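Local structure of taurine:2-oxoglutarate aminotransferase (Bifidobacterium kashiwanohense PV20-2, 6JIX) at residues A[116-124]-A[144-153]. The protein probably transfers the amino group of taurine to 2-oxoglutarate, using pyridoxal 5'-phosphate as its cofactor. Numbering follows the deposited sequence.
With PLP (pyridoxal-5'-phosphate), chain G.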
# COMPACT_ATOMS: atom_id res chain seq x y z
N GLY A 116 2.39 -0.51 6.18
CA GLY A 116 3.53 0.15 6.77
C GLY A 116 4.39 0.96 5.81
O GLY A 116 4.76 2.10 6.11
N ALA A 117 4.73 0.38 4.65
CA ALA A 117 5.63 1.06 3.73
C ALA A 117 5.06 2.40 3.28
O ALA A 117 5.76 3.41 3.31
CB ALA A 117 5.94 0.18 2.52
N ASP A 118 3.77 2.45 2.88
CA ASP A 118 3.28 3.73 2.37
C ASP A 118 3.13 4.75 3.50
O ASP A 118 3.25 5.96 3.27
CB ASP A 118 2.01 3.58 1.51
CG ASP A 118 0.88 2.81 2.17
OD1 ASP A 118 1.06 2.15 3.22
OD2 ASP A 118 -0.24 2.87 1.60
N SER A 119 2.92 4.29 4.74
CA SER A 119 2.88 5.26 5.82
C SER A 119 4.26 5.87 6.10
O SER A 119 4.37 7.07 6.39
CB SER A 119 2.30 4.61 7.08
OG SER A 119 2.75 3.28 7.17
N ASN A 120 5.33 5.10 5.96
CA ASN A 120 6.65 5.71 6.07
C ASN A 120 6.94 6.62 4.89
O ASN A 120 7.51 7.71 5.06
CB ASN A 120 7.72 4.63 6.23
CG ASN A 120 7.71 4.05 7.63
OD1 ASN A 120 7.38 4.74 8.58
ND2 ASN A 120 8.05 2.77 7.76
N GLU A 121 6.57 6.19 3.67
CA GLU A 121 6.69 7.05 2.49
C GLU A 121 6.04 8.40 2.73
O GLU A 121 6.60 9.44 2.41
CB GLU A 121 6.03 6.39 1.27
CG GLU A 121 6.55 5.02 0.88
CD GLU A 121 7.51 5.10 -0.29
OE1 GLU A 121 7.75 4.05 -0.93
OE2 GLU A 121 8.02 6.21 -0.58
N ASN A 122 4.84 8.38 3.28
CA ASN A 122 4.10 9.62 3.45
C ASN A 122 4.65 10.43 4.61
O ASN A 122 4.72 11.66 4.53
CB ASN A 122 2.61 9.30 3.63
CG ASN A 122 1.90 9.06 2.30
OD1 ASN A 122 1.95 9.91 1.40
ND2 ASN A 122 1.27 7.90 2.16
N ALA A 123 5.09 9.76 5.69
CA ALA A 123 5.73 10.48 6.78
C ALA A 123 6.96 11.22 6.29
O ALA A 123 7.16 12.40 6.61
CB ALA A 123 6.08 9.52 7.92
N ILE A 124 7.78 10.55 5.49
CA ILE A 124 8.91 11.22 4.84
C ILE A 124 8.45 12.44 4.06
O ILE A 124 9.00 13.54 4.20
CB ILE A 124 9.65 10.23 3.93
CG1 ILE A 124 10.37 9.18 4.76
CG2 ILE A 124 10.60 10.97 2.99
CD1 ILE A 124 10.76 7.98 3.94
N HIS A 144 11.94 -0.47 6.95
CA HIS A 144 10.80 0.44 6.87
C HIS A 144 9.86 0.19 5.70
O HIS A 144 8.95 0.99 5.48
CB HIS A 144 11.27 1.89 6.82
CG HIS A 144 12.04 2.32 8.03
ND1 HIS A 144 11.44 2.55 9.24
CD2 HIS A 144 13.36 2.54 8.21
CE1 HIS A 144 12.36 2.91 10.12
NE2 HIS A 144 13.53 2.92 9.52
N GLY A 145 10.08 -0.86 4.91
CA GLY A 145 9.25 -1.15 3.76
C GLY A 145 10.09 -1.37 2.51
O GLY A 145 11.29 -1.13 2.49
N SER A 146 9.40 -1.79 1.45
CA SER A 146 10.07 -2.23 0.24
C SER A 146 9.85 -1.32 -0.96
O SER A 146 10.57 -1.45 -1.96
CB SER A 146 9.62 -3.65 -0.13
OG SER A 146 8.23 -3.79 0.07
N THR A 147 8.91 -0.39 -0.89
CA THR A 147 8.76 0.55 -1.99
C THR A 147 9.95 1.51 -2.01
O THR A 147 10.67 1.66 -1.02
CB THR A 147 7.41 1.28 -1.88
OG1 THR A 147 7.19 1.70 -0.53
CG2 THR A 147 6.28 0.35 -2.26
N ILE A 148 10.17 2.15 -3.17
CA ILE A 148 11.43 2.86 -3.40
C ILE A 148 11.74 3.84 -2.26
O ILE A 148 12.89 3.98 -1.83
CB ILE A 148 11.43 3.55 -4.77
CG1 ILE A 148 11.20 2.51 -5.89
CG2 ILE A 148 12.73 4.36 -5.00
CD1 ILE A 148 11.55 2.97 -7.27
N GLY A 149 10.72 4.56 -1.78
CA GLY A 149 10.96 5.51 -0.71
C GLY A 149 11.30 4.84 0.61
O GLY A 149 12.31 5.15 1.25
N ALA A 150 10.45 3.91 1.05
CA ALA A 150 10.70 3.26 2.33
C ALA A 150 11.94 2.37 2.29
O ALA A 150 12.63 2.21 3.31
CB ALA A 150 9.48 2.44 2.75
N SER A 151 12.27 1.82 1.11
CA SER A 151 13.42 0.92 1.01
C SER A 151 14.73 1.69 1.00
O SER A 151 15.72 1.22 1.57
CB SER A 151 13.30 0.05 -0.24
OG SER A 151 14.22 -1.03 -0.19
N ASN A 152 14.76 2.87 0.37
CA ASN A 152 15.93 3.72 0.50
C ASN A 152 16.14 4.14 1.95
O ASN A 152 17.29 4.24 2.42
CB ASN A 152 15.82 4.95 -0.41
CG ASN A 152 16.41 4.71 -1.78
OD1 ASN A 152 17.63 4.84 -1.99
ND2 ASN A 152 15.56 4.37 -2.72
N ALA A 153 15.05 4.35 2.69
CA ALA A 153 15.19 4.68 4.10
C ALA A 153 15.58 3.47 4.94
O ALA A 153 16.17 3.64 6.01
CB ALA A 153 13.89 5.29 4.63
N1 PLP G . 8.24 -0.90 9.35
C2 PLP G . 8.52 -1.95 10.12
C2A PLP G . 9.13 -1.75 11.50
C3 PLP G . 8.27 -3.27 9.67
O3 PLP G . 8.56 -4.37 10.45
C4 PLP G . 7.72 -3.48 8.43
C4A PLP G . 7.45 -4.94 7.96
O4A PLP G . 8.12 -5.87 8.41
C5 PLP G . 7.43 -2.32 7.63
C6 PLP G . 7.69 -1.04 8.12
C5A PLP G . 6.79 -2.51 6.21
O4P PLP G . 5.44 -2.75 6.43
P PLP G . 4.52 -3.36 5.23
O1P PLP G . 3.10 -3.33 5.61
O2P PLP G . 4.56 -2.51 4.03
O3P PLP G . 5.06 -4.91 4.86
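Asn-120 ND2 donates to the backbone O of His-144 over 3.0 Å, and the N-H...O angle of 173° makes this bond nearly straight. The acceptor lies in the amide plane, whereas the imidazole of His-144 stands 84° to that plane and meets ND2 at its edge. Asp-252 accepts from both Asn-120 ND2 and His-144 ND1, and Thr-278 bonds to Asn-120 OD1, which should fix the amide's flip. Farther along helix 116-131, the Glu-121 chain bends at chi2 and brings its carboxylate to the start of helix 148-153. There OE1 lies against the Thr-147 hydroxyl, too close to be taken at face value, and accepts weak bonds from Gly-149 N (3.1 Å) and Ala-150 N (3.4 Å). An alanine here would remove the carboxylate and is likely to leave both amides, and Ile-148 N of the second subunit, without this acceptor. Ala-117 CB packs 3.8 Å from Gly-145 CA in the loop and 4.2 Å from Ala-150 CB, the latter consistent with the axes of 116-124 and 148-153 passing 8.3 Å apart at 81°. Gly-116 N and Ala-117 N, successive backbone amides, each reach a phosphate oxygen at 3.0 Å, O1P and O2P of PLP respectively: part of the phosphate site of a class-III, fold-type I aminotransferase.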